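Local coordinates for glutathione peroxidase-like protein (Trypanosoma brucei, PDB 3DWV) that probably reduces hydroperoxides at the expense of tryparedoxin, as a glutathione peroxidase-type enzyme, and is seen here in its oxidized, disulfide-linked form, at residues A[144-152]-A[162-170]; A[44-55]-A[78-89]. The protein carries 1 engineered substitution. All blocks are in the same frame, centred on the assembly; numbering follows the deposited sequence.

Contact 1: A[144-152]-A[162-170]; sequences KAIKWNFTS and VERFSPGAS
S152 and F165 pair at the end away from the turn of the hairpin formed by strands 152-155 and 161-165, the antiparallel half of the thioredoxin-fold sheet. S152 N gives to F165 O at 3.0 Å, and F165 N returns a bond to S152 O at 2.8 Å. From either side of F165 in the chain, R164 and P167 reach onto the loop that leads into strand 152-155.

R164 starts with CG anti to its own N (chi1 -175°), which lays CG beside T151 CG2; a bend at chi3 (-76°) then swings the guanidinium onto the loop. There NH2 bonds K144 O at 2.8 Å, a fairly straight link (162°), while NH1 reaches A145 O at 3.1 Å. Both oxygens lie in the guanidinium plane, but NH1 stands above the carbonyl plane of A145. I146 CD1 lies over one face, 3.8 Å from NH1. With NE bonded to K137 O, the group has little freedom to rotate. A145 O also accepts from K147 NZ, so two cationic groups share one carbonyl.

P167 packs against the type II turn W148-T151, which carries the Trp-Asn-Phe motif of glutathione peroxidases. Its CB meets F150 CB at 3.8 Å, its CG lies near W148 CB in the one of two W148 conformers described here, and F150 O lies 3.3 Å from P167 CA, a bent C-H...O contact.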
# COMPACT_ATOMS: atom_id res chain seq x y z
N LYS A 144 -7.97 11.65 6.29
CA LYS A 144 -7.67 10.27 5.93
C LYS A 144 -6.99 10.17 4.58
O LYS A 144 -6.62 9.03 4.24
CB LYS A 144 -8.95 9.45 5.93
CG LYS A 144 -9.95 9.86 4.87
CD LYS A 144 -11.31 9.17 5.02
CE LYS A 144 -12.47 9.94 4.43
NZ LYS A 144 -13.44 10.49 5.41
N ALA A 145 -6.83 11.27 3.86
CA ALA A 145 -6.17 11.17 2.57
C ALA A 145 -4.80 10.51 2.72
O ALA A 145 -4.13 10.64 3.73
CB ALA A 145 -5.97 12.53 1.93
N ILE A 146 -4.39 9.84 1.63
CA ILE A 146 -2.98 9.36 1.63
C ILE A 146 -2.07 10.51 1.23
O ILE A 146 -2.21 11.00 0.09
CB ILE A 146 -2.82 8.22 0.60
CG1 ILE A 146 -3.78 7.04 0.87
CG2 ILE A 146 -1.38 7.74 0.49
CD1 ILE A 146 -3.58 6.31 2.17
N LYS A 147 -1.15 10.90 2.11
CA LYS A 147 -0.33 12.12 1.81
C LYS A 147 0.93 11.77 1.08
O LYS A 147 1.40 12.55 0.26
CB LYS A 147 -0.07 12.82 3.15
CG LYS A 147 -1.37 13.48 3.69
CD LYS A 147 -1.28 13.69 5.19
CE LYS A 147 -1.75 12.48 5.97
NZ LYS A 147 -3.23 12.34 5.83
N TRP A 148 1.50 10.59 1.37
CA TRP A 148 2.84 10.22 0.97
C TRP A 148 2.94 8.96 0.12
O TRP A 148 2.22 7.98 0.38
CB TRP A 148 3.69 9.92 2.22
CG TRP A 148 3.49 10.87 3.35
CD1 TRP A 148 2.89 10.61 4.56
CD2 TRP A 148 3.90 12.25 3.39
NE1 TRP A 148 2.91 11.75 5.32
CE2 TRP A 148 3.52 12.77 4.64
CE3 TRP A 148 4.55 13.08 2.47
CZ2 TRP A 148 3.76 14.09 5.02
CZ3 TRP A 148 4.79 14.38 2.85
CH2 TRP A 148 4.40 14.87 4.10
N ASN A 149 3.86 8.98 -0.85
CA ASN A 149 4.20 7.69 -1.47
C ASN A 149 4.72 6.75 -0.39
O ASN A 149 5.34 7.20 0.59
CB ASN A 149 5.21 7.97 -2.57
CG ASN A 149 4.53 8.61 -3.77
OD1 ASN A 149 5.02 9.53 -4.43
ND2 ASN A 149 3.35 8.09 -4.07
N PHE A 150 4.49 5.46 -0.51
CA PHE A 150 4.96 4.44 0.43
C PHE A 150 4.31 4.54 1.80
O PHE A 150 4.81 4.04 2.82
CB PHE A 150 6.50 4.42 0.62
CG PHE A 150 7.10 3.59 -0.53
CD1 PHE A 150 7.34 4.17 -1.77
CD2 PHE A 150 7.43 2.25 -0.36
CE1 PHE A 150 7.88 3.39 -2.78
CE2 PHE A 150 7.93 1.46 -1.37
CZ PHE A 150 8.18 2.05 -2.62
N THR A 151 3.11 5.13 1.87
CA THR A 151 2.24 4.86 3.02
C THR A 151 1.82 3.40 2.96
O THR A 151 1.73 2.83 1.86
CB THR A 151 1.01 5.77 3.03
OG1 THR A 151 1.48 7.09 3.30
CG2 THR A 151 -0.03 5.44 4.10
N SER A 152 1.63 2.76 4.14
CA SER A 152 1.16 1.36 4.12
C SER A 152 0.06 1.13 5.15
O SER A 152 -0.10 1.89 6.12
CB SER A 152 2.29 0.36 4.38
OG SER A 152 2.98 0.57 5.59
N VAL A 162 -5.35 -2.98 10.32
CA VAL A 162 -5.17 -2.77 11.76
C VAL A 162 -4.17 -1.68 12.08
O VAL A 162 -4.15 -1.19 13.22
CB VAL A 162 -4.77 -4.10 12.42
CG1 VAL A 162 -5.99 -5.02 12.38
CG2 VAL A 162 -3.58 -4.77 11.77
N GLU A 163 -3.33 -1.26 11.15
CA GLU A 163 -2.44 -0.12 11.35
C GLU A 163 -2.22 0.61 10.02
O GLU A 163 -2.22 -0.04 8.95
CB GLU A 163 -1.07 -0.50 11.92
CG GLU A 163 -1.05 -1.46 13.08
CD GLU A 163 -1.41 -0.89 14.44
OE1 GLU A 163 -1.37 0.36 14.61
OE2 GLU A 163 -1.71 -1.71 15.34
N ARG A 164 -1.99 1.91 10.10
CA ARG A 164 -1.55 2.73 8.97
C ARG A 164 -0.14 3.22 9.35
O ARG A 164 0.01 3.78 10.45
CB ARG A 164 -2.41 3.97 8.67
CG ARG A 164 -2.01 4.75 7.44
CD ARG A 164 -2.48 6.18 7.32
NE ARG A 164 -3.88 6.23 6.95
CZ ARG A 164 -4.45 7.10 6.13
NH1 ARG A 164 -3.79 8.08 5.53
NH2 ARG A 164 -5.75 6.96 5.92
N PHE A 165 0.82 3.03 8.46
CA PHE A 165 2.18 3.54 8.70
C PHE A 165 2.57 4.62 7.71
O PHE A 165 2.32 4.47 6.51
CB PHE A 165 3.22 2.42 8.61
CG PHE A 165 3.04 1.38 9.73
CD1 PHE A 165 3.53 1.61 11.00
CD2 PHE A 165 2.39 0.18 9.47
CE1 PHE A 165 3.38 0.67 12.02
CE2 PHE A 165 2.22 -0.75 10.49
CZ PHE A 165 2.72 -0.54 11.77
N SER A 166 3.23 5.69 8.17
CA SER A 166 3.90 6.60 7.24
C SER A 166 5.09 5.93 6.59
O SER A 166 5.61 4.90 7.04
CB SER A 166 4.33 7.82 8.06
OG SER A 166 5.38 7.45 8.94
N PRO A 167 5.58 6.47 5.48
CA PRO A 167 6.71 5.87 4.76
C PRO A 167 8.02 5.81 5.52
O PRO A 167 8.88 4.99 5.20
CB PRO A 167 6.92 6.82 3.56
CG PRO A 167 6.27 8.08 4.00
CD PRO A 167 5.03 7.63 4.74
N GLY A 168 8.18 6.67 6.51
CA GLY A 168 9.45 6.66 7.23
C GLY A 168 9.32 5.78 8.45
O GLY A 168 10.22 5.83 9.33
N ALA A 169 8.29 4.97 8.61
CA ALA A 169 8.17 3.99 9.69
C ALA A 169 9.30 2.97 9.65
O ALA A 169 9.65 2.44 8.60
CB ALA A 169 6.83 3.25 9.63
N SER A 170 9.88 2.70 10.83
CA SER A 170 11.04 1.83 10.81
C SER A 170 10.60 0.37 10.72
O SER A 170 9.44 0.08 11.00
CB SER A 170 11.89 2.02 12.07
OG SER A 170 11.07 2.01 13.21
O HOH W 1 -0.65 9.08 4.54
O HOH W 2 4.85 2.64 5.29

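Contact 2: A[44-55]-A[78-89]; sequences HKGSPLLIYNVA and QGFTVLAFPSNQ. Engineered in segment 78-89: S87 (natural residue Cys).
The beta-alpha-beta unit of strand 49-54, helix 64-75 and strand 81-86 brings L50 against V82 and I51 against L83 as parallel neighbours. Six backbone bonds form the ladder, from L50 N to T81 O (3.0 Å) at one end to S87 N giving to V54 O at the other. In one of them V54 N sits well above the carbonyl plane of F85, at 2.9 Å from its O.

On the face with L49, I51 and L83, L49 CD1 meets L83 CD1 at 3.8 Å. With CG1 beside the backbone N (chi1 -56°), I51 turns CG2 to the edge of the F85 ring, 3.6 Å from CD1. In this three-layer thioredoxin fold that face is covered by helix 128-136, through Y130, M133 and L129. On the reverse face L50 and Y52 pack on helix 64-75, Y52 also on helix 171-181; here V82 CG1 approaches Y52 CD1 obliquely at 3.6 Å, and V54 CG1 touches A84 CB.

H44, ahead of strand 49-54, has T81 CG2 over one face of its ring, a CH-pi contact 3.6 Å from the centroid and 21° off the normal. Water 3, in the plane of that ring, links H44 ND1 to G79 O in one of the two G79 conformers, while NE2 bonds Y39 OH. At the far end the engineered S87 accepts from Q89 N on its OG, an ST turn at 2.9 Å; the same OG bonds E94.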
# COMPACT_ATOMS: atom_id res chain seq x y z
N HIS A 44 -3.99 -14.59 -0.17
CA HIS A 44 -3.28 -14.07 0.99
C HIS A 44 -4.06 -14.15 2.27
O HIS A 44 -3.49 -13.81 3.32
CB HIS A 44 -2.83 -12.61 0.71
CG HIS A 44 -2.01 -12.53 -0.55
ND1 HIS A 44 -0.81 -13.21 -0.73
CD2 HIS A 44 -2.24 -11.86 -1.70
CE1 HIS A 44 -0.34 -12.94 -1.94
NE2 HIS A 44 -1.19 -12.12 -2.55
N LYS A 45 -5.33 -14.57 2.26
CA LYS A 45 -6.08 -14.62 3.52
C LYS A 45 -5.53 -15.64 4.50
O LYS A 45 -5.09 -16.75 4.09
CB LYS A 45 -7.54 -14.89 3.09
CG LYS A 45 -8.51 -14.98 4.26
CD LYS A 45 -9.89 -15.35 3.74
CE LYS A 45 -10.99 -15.07 4.73
NZ LYS A 45 -12.31 -14.88 4.08
N GLY A 46 -5.49 -15.38 5.80
CA GLY A 46 -4.94 -16.38 6.73
C GLY A 46 -3.54 -16.04 7.23
O GLY A 46 -2.99 -16.61 8.19
N SER A 47 -2.91 -15.08 6.57
CA SER A 47 -1.60 -14.58 6.91
C SER A 47 -1.65 -13.07 6.81
O SER A 47 -2.42 -12.58 6.00
CB SER A 47 -0.56 -15.09 5.91
OG SER A 47 -0.26 -16.44 6.19
N PRO A 48 -0.86 -12.35 7.59
CA PRO A 48 -0.90 -10.88 7.48
C PRO A 48 -0.22 -10.40 6.21
O PRO A 48 0.47 -11.16 5.53
CB PRO A 48 -0.14 -10.43 8.74
CG PRO A 48 0.76 -11.57 9.09
CD PRO A 48 0.09 -12.83 8.60
N LEU A 49 -0.44 -9.12 5.89
CA LEU A 49 0.21 -8.56 4.73
C LEU A 49 0.32 -7.04 4.93
O LEU A 49 -0.35 -6.47 5.80
CB LEU A 49 -0.48 -8.93 3.43
CG LEU A 49 -1.92 -8.49 3.16
CD1 LEU A 49 -2.14 -8.36 1.66
CD2 LEU A 49 -2.96 -9.45 3.75
N LEU A 50 1.17 -6.41 4.14
CA LEU A 50 1.33 -4.97 4.15
C LEU A 50 0.99 -4.42 2.76
O LEU A 50 1.56 -5.00 1.82
CB LEU A 50 2.79 -4.58 4.39
CG LEU A 50 3.25 -4.11 5.74
CD1 LEU A 50 4.72 -3.71 5.64
CD2 LEU A 50 2.40 -2.98 6.30
N ILE A 51 0.14 -3.40 2.71
CA ILE A 51 -0.24 -2.83 1.40
C ILE A 51 0.24 -1.40 1.32
O ILE A 51 -0.20 -0.52 2.07
CB ILE A 51 -1.74 -2.91 1.13
CG1 ILE A 51 -2.25 -4.37 1.25
CG2 ILE A 51 -2.06 -2.29 -0.23
CD1 ILE A 51 -3.78 -4.45 1.05
N TYR A 52 1.19 -1.23 0.38
CA TYR A 52 1.72 0.08 0.08
C TYR A 52 1.19 0.75 -1.18
O TYR A 52 0.95 0.01 -2.15
CB TYR A 52 3.22 -0.07 -0.15
CG TYR A 52 4.11 -0.34 1.03
CD1 TYR A 52 4.33 -1.61 1.52
CD2 TYR A 52 4.77 0.73 1.65
CE1 TYR A 52 5.18 -1.83 2.62
CE2 TYR A 52 5.62 0.51 2.72
CZ TYR A 52 5.82 -0.76 3.21
OH TYR A 52 6.67 -0.96 4.28
N ASN A 53 1.02 2.07 -1.17
CA ASN A 53 0.89 2.81 -2.43
C ASN A 53 2.27 3.28 -2.90
O ASN A 53 3.08 3.65 -2.05
CB ASN A 53 -0.07 4.01 -2.31
CG ASN A 53 0.39 5.03 -1.26
OD1 ASN A 53 0.27 4.73 -0.07
ND2 ASN A 53 0.88 6.21 -1.63
N VAL A 54 2.53 3.23 -4.21
CA VAL A 54 3.90 3.56 -4.68
C VAL A 54 3.73 4.51 -5.85
O VAL A 54 2.61 4.89 -6.26
CB VAL A 54 4.69 2.28 -5.02
CG1 VAL A 54 4.74 1.31 -3.81
CG2 VAL A 54 4.07 1.55 -6.20
N ALA A 55 4.84 4.88 -6.43
CA ALA A 55 4.84 5.78 -7.58
C ALA A 55 6.17 5.57 -8.32
O ALA A 55 6.99 4.79 -7.82
CB ALA A 55 4.62 7.23 -7.16
N GLN A 78 7.16 -16.98 6.10
CA GLN A 78 6.23 -17.34 7.18
C GLN A 78 4.78 -17.16 6.75
O GLN A 78 3.84 -17.34 7.54
CB GLN A 78 6.51 -16.51 8.44
CG GLN A 78 7.82 -16.80 9.15
CD GLN A 78 7.94 -16.12 10.51
OE1 GLN A 78 7.01 -16.15 11.33
NE2 GLN A 78 9.08 -15.49 10.80
N GLY A 79 4.58 -16.77 5.49
CA GLY A 79 3.36 -16.59 4.75
C GLY A 79 2.99 -15.18 4.35
O GLY A 79 2.07 -14.84 3.60
N PHE A 80 3.69 -14.19 4.84
CA PHE A 80 3.52 -12.78 4.71
C PHE A 80 3.66 -12.31 3.28
O PHE A 80 4.39 -12.91 2.48
CB PHE A 80 4.57 -12.13 5.60
CG PHE A 80 4.64 -10.60 5.57
CD1 PHE A 80 3.66 -9.81 6.15
CD2 PHE A 80 5.74 -9.99 4.97
CE1 PHE A 80 3.78 -8.43 6.15
CE2 PHE A 80 5.88 -8.64 4.97
CZ PHE A 80 4.91 -7.86 5.58
N THR A 81 2.97 -11.22 2.89
CA THR A 81 3.36 -10.63 1.58
C THR A 81 3.25 -9.12 1.69
O THR A 81 2.64 -8.59 2.63
CB THR A 81 2.60 -11.21 0.38
OG1 THR A 81 3.26 -10.84 -0.87
CG2 THR A 81 1.17 -10.67 0.32
N VAL A 82 3.90 -8.45 0.74
CA VAL A 82 3.75 -7.00 0.56
C VAL A 82 3.10 -6.82 -0.80
O VAL A 82 3.61 -7.46 -1.76
CB VAL A 82 5.14 -6.34 0.62
CG1 VAL A 82 5.05 -4.90 0.15
CG2 VAL A 82 5.69 -6.50 2.04
N LEU A 83 2.07 -5.99 -0.92
CA LEU A 83 1.50 -5.69 -2.23
C LEU A 83 1.65 -4.20 -2.51
O LEU A 83 1.39 -3.41 -1.58
CB LEU A 83 -0.00 -5.98 -2.25
CG LEU A 83 -0.41 -7.43 -1.96
CD1 LEU A 83 -1.93 -7.57 -2.06
CD2 LEU A 83 0.20 -8.40 -2.96
N ALA A 84 2.00 -3.82 -3.74
CA ALA A 84 2.18 -2.41 -4.06
C ALA A 84 1.15 -1.93 -5.10
O ALA A 84 1.07 -2.52 -6.15
CB ALA A 84 3.60 -2.12 -4.59
N PHE A 85 0.44 -0.85 -4.76
CA PHE A 85 -0.47 -0.22 -5.71
C PHE A 85 0.13 1.08 -6.22
O PHE A 85 0.24 2.03 -5.42
CB PHE A 85 -1.82 0.12 -5.05
CG PHE A 85 -2.70 -1.10 -4.87
CD1 PHE A 85 -2.56 -1.88 -3.74
CD2 PHE A 85 -3.68 -1.46 -5.80
CE1 PHE A 85 -3.37 -2.97 -3.51
CE2 PHE A 85 -4.49 -2.55 -5.59
CZ PHE A 85 -4.33 -3.32 -4.45
N PRO A 86 0.59 1.16 -7.46
CA PRO A 86 1.11 2.44 -7.95
C PRO A 86 -0.02 3.42 -8.27
O PRO A 86 -1.06 3.00 -8.79
CB PRO A 86 1.87 2.06 -9.23
CG PRO A 86 2.00 0.57 -9.16
CD PRO A 86 0.75 0.09 -8.47
N SER A 87 0.19 4.69 -7.96
CA SER A 87 -0.79 5.73 -8.29
C SER A 87 -0.78 6.01 -9.79
O SER A 87 0.30 6.06 -10.40
CB SER A 87 -0.52 7.03 -7.57
OG SER A 87 -1.39 8.06 -8.08
N ASN A 88 -1.94 6.25 -10.39
CA ASN A 88 -1.97 6.66 -11.80
C ASN A 88 -1.68 8.15 -11.98
O ASN A 88 -1.76 8.67 -13.11
CB ASN A 88 -3.32 6.32 -12.43
CG ASN A 88 -4.45 7.08 -11.79
OD1 ASN A 88 -4.29 8.02 -11.01
ND2 ASN A 88 -5.70 6.71 -12.10
N GLN A 89 -1.38 8.87 -10.89
CA GLN A 89 -1.02 10.28 -10.93
C GLN A 89 -2.06 11.18 -11.56
O GLN A 89 -1.78 12.32 -11.93
CB GLN A 89 0.30 10.50 -11.68
CG GLN A 89 1.43 9.71 -11.01
CD GLN A 89 1.71 10.06 -9.57
OE1 GLN A 89 1.62 11.24 -9.21
NE2 GLN A 89 2.05 9.08 -8.74
O HOH W 3 0.47 -14.33 1.47

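How the contacts relate
From the N terminus, contact 2 closes first: strand 49-54 runs out, the chain crosses through helix 64-75, and strand 81-86 is laid parallel beside it. Contact 1 opens only later, after helix 128-136, and closes a short hairpin that leads into helix 171-181. The two are therefore in series, neither nested nor crossed. They meet in the sheet, where strand 49-54 lies between 81-86 and the antiparallel 152-155. N53 is the join: its O accepts from F150 N at 2.8 Å, and its ND2 gives to W148 O. A55 and, in the conformer described, N149 touch by their side chains, each about 7 Å from the side chain of C58, the predicted active-site cysteine, here disulfide-bonded to C106.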